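Plasmodesmata-located protein 5 (Arabidopsis thaliana, PDB 6GRE) negatively regulates plasmodesmal permeability in response to salicylic acid by controlling callose deposition, and so modulates cell-to-cell trafficking and supports innate immunity. Local coordinates at residues Asp171-Thr174 / Ser175-Gln178; Tyr199-Ser203 / Lys204-Arg208. All blocks are in the same frame, centred on the assembly; numbering follows the deposited sequence. Where two conformers were deposited one is given.

Both contacts belong to the second of the two tandem DUF26 (Gnk2-homologous) domains that make up this extracellular part of the protein. Interaction 1 comes first along the chain and starts helix 174-192; interaction 2 follows that helix and forms the hairpin of strands 198-202 and 205-211, two members of the domain's five-stranded antiparallel sheet. Their centres lie about 14 Å apart, yet they touch: Asp171 OD2 makes a 2.8 Å salt bridge with Lys204 NZ, joining the loop before the helix to the hairpin turn. Cys177 and Cys205 belong to separate disulfides, so helix 174-192 is also joined covalently to strands 162-168 and 205-211, while the turn is held by charge.

Interaction 1 (Asp171-Thr174 / Ser175-Gln178); sequences DLST and SQCQ. With EDO (1,2-ethanediol), chain I.
The side-chain amide of Gln176 reaches back alongside Ser173 and also meets Leu172. Ser173 N points at OE1 in the carbonyl plane, on a lone pair, in a nearly straight bond (Ser173 N to Gln176 OE1 2.9 Å, 176° at the hydrogen). Ser173 OG lies obliquely on one side of the amide plane, with a weak bond to OE1, while on the opposite side Leu172 CD2 sits below the oxygen, 3.8 Å from Gln176 OE1. The amide nitrogen reaches the backbone oxygen of Gly114 and, 2.9 Å from Gln176 NE2, O1 of a 1,2-ethanediol molecule.

Ser173 repays the bond: Gln176 N donates to Ser173 OG over 3.0 Å. This reciprocal pair is a capping box, with Ser173 as N-cap. Gln176 CG stands beside its own backbone N (chi1 -75°), which brings the amide back toward Ser173. The first turn of the helix closes through Cys177 N to Ser173 O (2.8 Å) and Gln178 N to Thr174 O (3.0 Å).

Leu172 CD1 rests 3.9 Å from Cys177 CA on the buried side. Asp171, beside a bound N-acetylglucosamine, bonds Ser169 and Gly114. The disulfide from Cys177 to Cys168, at the end of strand 162-168, ties the start of helix 174-192 to the sheet.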
ATOM      1  N   ASP A 171       0.772  -3.109   9.558  1.00 16.78           N
ATOM      2  CA  ASP A 171       0.864  -4.300  10.390  1.00 17.25           C
ATOM      3  C   ASP A 171       2.310  -4.736  10.630  1.00 18.50           C
ATOM      4  O   ASP A 171       2.543  -5.607  11.478  1.00 19.28           O
ATOM      5  CB  ASP A 171       0.112  -5.467   9.764  1.00 17.68           C
ATOM      6  CG  ASP A 171       0.688  -5.849   8.425  1.00 17.98           C
ATOM      7  OD1 ASP A 171       0.635  -4.965   7.509  1.00 18.20           O
ATOM      8  OD2 ASP A 171       1.253  -6.949   8.308  1.00 18.00           O
ATOM      9  N   LEU A 172       3.281  -4.169   9.896  1.00 15.70           N
ATOM     10  CA  LEU A 172       4.673  -4.555  10.038  1.00 16.18           C
ATOM     11  C   LEU A 172       5.242  -3.937  11.317  1.00 16.48           C
ATOM     12  O   LEU A 172       4.914  -2.812  11.653  1.00 17.07           O
ATOM     13  CB  LEU A 172       5.530  -4.075   8.864  1.00 16.04           C
ATOM     14  CG  LEU A 172       5.238  -4.699   7.495  1.00 17.84           C
ATOM     15  CD1 LEU A 172       6.350  -4.347   6.520  1.00 17.00           C
ATOM     16  CD2 LEU A 172       5.073  -6.189   7.604  1.00 17.97           C
ATOM     17  N   SER A 173       6.158  -4.685  11.934  1.00 17.10           N
ATOM     18  CA  SER A 173       6.922  -4.149  13.059  1.00 18.12           C
ATOM     19  C   SER A 173       7.904  -3.091  12.558  1.00 19.08           C
ATOM     20  O   SER A 173       8.166  -2.961  11.367  1.00 17.27           O
ATOM     21  CB  SER A 173       7.674  -5.222  13.770  1.00 17.44           C
ATOM     22  OG  SER A 173       8.734  -5.699  12.962  1.00 19.02           O
ATOM     23  N   THR A 174       8.514  -2.371  13.494  1.00 18.60           N
ATOM     24  CA  THR A 174       9.543  -1.410  13.133  1.00 18.00           C
ATOM     25  C   THR A 174      10.644  -2.053  12.291  1.00 18.08           C
ATOM     26  O   THR A 174      11.051  -1.513  11.233  1.00 18.16           O
ATOM     27  CB  THR A 174      10.166  -0.749  14.372  1.00 18.58           C
ATOM     28  OG1 THR A 174       9.068  -0.194  15.075  1.00 20.95           O
ATOM     29  CG2 THR A 174      11.155   0.331  14.022  1.00 19.77           C
ATOM     30  N   SER A 175      11.156  -3.201  12.736  1.00 17.92           N
ATOM     31  CA  SER A 175      12.205  -3.908  12.082  0.70 18.27           C
ATOM     32  C   SER A 175      11.757  -4.388  10.690  1.00 16.10           C
ATOM     33  O   SER A 175      12.483  -4.296   9.716  1.00 16.53           O
ATOM     34  CB  SER A 175      12.662  -5.069  12.943  0.70 20.98           C
ATOM     35  OG  SER A 175      13.592  -5.854  12.234  0.70 25.80           O
ATOM     36  N   GLN A 176      10.560  -4.970  10.669  1.00 15.56           N
ATOM     37  CA  GLN A 176      10.062  -5.516   9.377  1.00 15.18           C
ATOM     38  C   GLN A 176       9.907  -4.378   8.361  1.00 14.87           C
ATOM     39  O   GLN A 176      10.242  -4.519   7.194  1.00 15.68           O
ATOM     40  CB  GLN A 176       8.709  -6.175   9.589  1.00 15.23           C
ATOM     41  CG  GLN A 176       8.814  -7.525  10.287  1.00 16.57           C
ATOM     42  CD  GLN A 176       7.445  -8.080  10.584  1.00 15.51           C
ATOM     43  OE1 GLN A 176       6.526  -7.358  10.963  1.00 17.21           O
ATOM     44  NE2 GLN A 176       7.292  -9.385  10.340  1.00 17.64           N
ATOM     45  N   CYS A 177       9.402  -3.261   8.855  1.00 14.19           N
ATOM     46  CA  CYS A 177       9.217  -2.081   8.012  1.00 14.39           C
ATOM     47  C   CYS A 177      10.552  -1.615   7.429  1.00 14.42           C
ATOM     48  O   CYS A 177      10.676  -1.417   6.216  1.00 14.54           O
ATOM     49  CB  CYS A 177       8.556  -0.970   8.798  1.00 15.45           C
ATOM     50  SG  CYS A 177       8.389   0.566   7.847  1.00 18.06           S
ATOM     51  N   GLN A 178      11.566  -1.453   8.291  1.00 14.39           N
ATOM     52  CA  GLN A 178      12.845  -1.027   7.801  1.00 14.50           C
ATOM     53  C   GLN A 178      13.439  -2.024   6.792  1.00 15.17           C
ATOM     54  O   GLN A 178      14.089  -1.627   5.819  1.00 16.57           O
ATOM     55  CB  GLN A 178      13.810  -0.748   8.961  1.00 14.65           C
ATOM     56  CG  GLN A 178      15.158  -0.287   8.468  1.00 15.89           C
ATOM     57  CD  GLN A 178      15.111   1.052   7.757  1.00 15.59           C
ATOM     58  OE1 GLN A 178      14.224   1.849   8.021  1.00 18.65           O
ATOM     59  NE2 GLN A 178      16.135   1.355   6.979  1.00 19.59           N
TER
HETATM   60  C1  EDO I 306      10.335 -10.814   9.598  1.00 37.37           C
HETATM   61  O1  EDO I 306       9.179 -11.500   9.981  1.00 37.72           O
HETATM   62  C2  EDO I 306      11.287 -11.784   8.946  1.00 39.72           C
HETATM   63  O2  EDO I 306      11.642 -11.255   7.671  1.00 40.00           O

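Interaction 2 (Tyr199-Ser203 / Lys204-Arg208); sequences YVYLS and KCYAR. With EDO (1,2-ethanediol), chain G.
A beta hairpin with a two-residue turn, Ser203 and Lys204 at the corners of a type I turn, brings Tyr199-Leu202 antiparallel to Cys205-Arg208. Val200 and Ala207 form a hydrogen-bonded pair, with Val200 N to Ala207 O at 2.8 Å and Ala207 N to Val200 O at 2.9 Å. Nearer the turn Leu202 N donates to Cys205 O over 2.8 Å, whereas the return bond from Cys205 N to Leu202 O is long and weak. Ser203, which lines the 2-(2-ethoxyethoxy)ethanol pocket, bonds Arg106 through OG.

Tyr201 and Tyr206, a non-hydrogen-bonded pair, send their rings side by side in the same direction. The planes are inclined by 43°, neither stacked nor edge-to-face: Tyr201 CE1 comes over one face of the Tyr206 ring, 3.5 Å from Tyr206 CG, and Tyr201 CD1 presses on Tyr206 CB at 3.3 Å. Tyr206 CG lies between its backbone N and carbonyl carbon (chi1 70°), which sets its ring beside that of Tyr201, with one face turned to Tyr201 CE1. Arg208, extended from CG to NE, then crosses the end of Tyr201. Its NH1 donates to Tyr201 OH over 2.9 Å, the hydroxyl lying close to the guanidinium plane, while Tyr206 OH lies over one guanidinium face, offset toward its rim. Arg208 NH2 also binds the carbonyl of Glu101 in the first domain. Tyr199 OH bonds O1 of a 1,2-ethanediol at the ring edge.

The face carrying Val200 and Ala207 packs on Arg187 and Ile185 of helix 174-192, where Leu202 also touches Ala184 and Cys205 is disulfide-bonded to Cys180. Strand 120-125 borders the Tyr199 strand, and Tyr206 lies against Val165 and Gln167 of strand 162-168, placing the hairpin inside the five-stranded sheet.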
ATOM      1  N   TYR A 199       8.868   4.341  -9.085  1.00 12.49           N
ATOM      2  CA  TYR A 199       8.190   3.770  -7.945  1.00 13.08           C
ATOM      3  C   TYR A 199       8.476   2.285  -7.852  1.00 13.06           C
ATOM      4  O   TYR A 199       8.630   1.600  -8.867  1.00 13.99           O
ATOM      5  CB  TYR A 199       6.687   4.025  -7.918  1.00 14.89           C
ATOM      6  CG  TYR A 199       5.915   3.796  -9.195  1.00 15.59           C
ATOM      7  CD1 TYR A 199       5.534   2.525  -9.607  1.00 16.23           C
ATOM      8  CD2 TYR A 199       5.502   4.869  -9.966  1.00 17.12           C
ATOM      9  CE1 TYR A 199       4.746   2.333 -10.736  1.00 17.08           C
ATOM     10  CE2 TYR A 199       4.739   4.693 -11.111  1.00 17.85           C
ATOM     11  CZ  TYR A 199       4.371   3.418 -11.494  1.00 18.88           C
ATOM     12  OH  TYR A 199       3.622   3.288 -12.647  1.00 22.59           O
ATOM     13  N   VAL A 200       8.556   1.779  -6.624  1.00 12.30           N
ATOM     14  CA  VAL A 200       8.709   0.380  -6.334  1.00 12.03           C
ATOM     15  C   VAL A 200       7.637   0.011  -5.326  1.00 12.67           C
ATOM     16  O   VAL A 200       7.656   0.514  -4.182  1.00 13.08           O
ATOM     17  CB  VAL A 200      10.083   0.050  -5.729  1.00 12.86           C
ATOM     18  CG1 VAL A 200      10.178  -1.383  -5.264  1.00 12.91           C
ATOM     19  CG2 VAL A 200      11.201   0.363  -6.688  1.00 13.87           C
ATOM     20  N   TYR A 201       6.773  -0.924  -5.675  1.00 11.81           N
ATOM     21  CA  TYR A 201       5.741  -1.457  -4.814  1.00 12.23           C
ATOM     22  C   TYR A 201       6.109  -2.907  -4.533  1.00 13.50           C
ATOM     23  O   TYR A 201       6.108  -3.730  -5.476  1.00 13.24           O
ATOM     24  CB  TYR A 201       4.354  -1.340  -5.472  1.00 13.11           C
ATOM     25  CG  TYR A 201       3.841   0.073  -5.541  1.00 11.99           C
ATOM     26  CD1 TYR A 201       3.181   0.650  -4.461  1.00 12.44           C
ATOM     27  CD2 TYR A 201       4.086   0.866  -6.641  1.00 13.87           C
ATOM     28  CE1 TYR A 201       2.764   1.967  -4.476  1.00 13.39           C
ATOM     29  CE2 TYR A 201       3.682   2.196  -6.681  1.00 13.52           C
ATOM     30  CZ  TYR A 201       3.070   2.751  -5.573  1.00 14.36           C
ATOM     31  OH  TYR A 201       2.686   4.057  -5.659  1.00 15.88           O
ATOM     32  N   LEU A 202       6.414  -3.193  -3.267  1.00 12.57           N
ATOM     33  CA  LEU A 202       6.570  -4.557  -2.781  1.00 12.43           C
ATOM     34  C   LEU A 202       5.283  -4.954  -2.089  1.00 12.60           C
ATOM     35  O   LEU A 202       4.398  -4.153  -1.818  1.00 13.15           O
ATOM     36  CB  LEU A 202       7.755  -4.651  -1.831  1.00 13.21           C
ATOM     37  CG  LEU A 202       9.078  -4.114  -2.364  1.00 13.48           C
ATOM     38  CD1 LEU A 202      10.183  -4.326  -1.326  1.00 14.63           C
ATOM     39  CD2 LEU A 202       9.461  -4.721  -3.717  1.00 14.67           C
ATOM     40  N   SER A 203       5.174  -6.230  -1.736  1.00 13.66           N
ATOM     41  CA  SER A 203       3.940  -6.654  -1.166  1.00 14.27           C
ATOM     42  C   SER A 203       3.540  -5.840   0.079  1.00 14.10           C
ATOM     43  O   SER A 203       2.385  -5.467   0.240  1.00 14.69           O
ATOM     44  CB  SER A 203       4.006  -8.124  -0.855  1.00 15.60           C
ATOM     45  OG  SER A 203       2.770  -8.559  -0.332  1.00 17.87           O
ATOM     46  N   LYS A 204       4.496  -5.579   0.995  1.00 12.86           N
ATOM     47  CA  LYS A 204       4.161  -4.951   2.253  1.00 13.34           C
ATOM     48  C   LYS A 204       4.763  -3.544   2.393  1.00 13.22           C
ATOM     49  O   LYS A 204       4.680  -3.002   3.478  1.00 14.42           O
ATOM     50  CB  LYS A 204       4.584  -5.852   3.428  1.00 13.81           C
ATOM     51  CG  LYS A 204       3.602  -6.982   3.734  1.00 14.38           C
ATOM     52  CD  LYS A 204       2.352  -6.506   4.439  1.00 15.38           C
ATOM     53  CE  LYS A 204       1.323  -7.580   4.739  1.00 15.75           C
ATOM     54  NZ  LYS A 204       1.694  -8.330   5.961  1.00 16.62           N
ATOM     55  N   CYS A 205       5.304  -2.958   1.339  1.00 12.21           N
ATOM     56  CA  CYS A 205       5.788  -1.585   1.444  1.00 12.62           C
ATOM     57  C   CYS A 205       6.019  -1.017   0.052  1.00 12.81           C
ATOM     58  O   CYS A 205       6.046  -1.745  -0.951  1.00 12.99           O
ATOM     59  CB  CYS A 205       7.060  -1.459   2.271  1.00 13.39           C
ATOM     60  SG  CYS A 205       8.519  -2.206   1.521  1.00 15.60           S
ATOM     61  N   TYR A 206       6.225   0.302  -0.010  1.00 12.38           N
ATOM     62  CA  TYR A 206       6.560   0.940  -1.267  1.00 11.89           C
ATOM     63  C   TYR A 206       7.488   2.135  -1.049  1.00 12.26           C
ATOM     64  O   TYR A 206       7.530   2.700   0.044  1.00 12.54           O
ATOM     65  CB  TYR A 206       5.334   1.379  -2.070  1.00 12.60           C
ATOM     66  CG  TYR A 206       4.534   2.531  -1.519  1.00 13.91           C
ATOM     67  CD1 TYR A 206       4.983   3.832  -1.672  1.00 14.79           C
ATOM     68  CD2 TYR A 206       3.303   2.354  -0.906  1.00 14.49           C
ATOM     69  CE1 TYR A 206       4.252   4.913  -1.220  1.00 14.90           C
ATOM     70  CE2 TYR A 206       2.547   3.430  -0.474  1.00 15.22           C
ATOM     71  CZ  TYR A 206       3.021   4.716  -0.647  1.00 15.37           C
ATOM     72  OH  TYR A 206       2.314   5.774  -0.169  1.00 17.94           O
ATOM     73  N   ALA A 207       8.200   2.498  -2.104  1.00 12.07           N
ATOM     74  CA  ALA A 207       8.994   3.714  -2.098  1.00 12.24           C
ATOM     75  C   ALA A 207       8.849   4.344  -3.484  1.00 13.03           C
ATOM     76  O   ALA A 207       8.883   3.620  -4.488  1.00 13.98           O
ATOM     77  CB  ALA A 207      10.430   3.429  -1.782  1.00 12.56           C
ATOM     78  N   ARG A 208       8.707   5.668  -3.554  1.00 12.55           N
ATOM     79  CA  ARG A 208       8.533   6.310  -4.829  1.00 12.96           C
ATOM     80  C   ARG A 208       9.097   7.726  -4.773  1.00 13.59           C
ATOM     81  O   ARG A 208       9.235   8.324  -3.686  1.00 12.76           O
ATOM     82  CB  ARG A 208       7.050   6.329  -5.221  1.00 15.51           C
ATOM     83  CG  ARG A 208       6.121   7.064  -4.277  1.00 16.55           C
ATOM     84  CD  ARG A 208       4.653   6.844  -4.656  1.00 17.82           C
ATOM     85  NE  ARG A 208       3.763   7.641  -3.818  1.00 21.97           N
ATOM     86  CZ  ARG A 208       2.538   7.287  -3.415  1.00 23.79           C
ATOM     87  NH1 ARG A 208       2.025   6.104  -3.720  1.00 23.43           N
ATOM     88  NH2 ARG A 208       1.815   8.151  -2.715  1.00 23.25           N
TER
HETATM   89  C1  EDO G 304       2.433   5.394 -15.132  1.00 40.31           C
HETATM   90  O1  EDO G 304       3.079   5.738 -13.898  1.00 37.39           O
HETATM   91  C2  EDO G 304       3.195   6.005 -16.301  1.00 39.31           C
HETATM   92  O2  EDO G 304       2.901   7.401 -16.420  1.00 46.37           O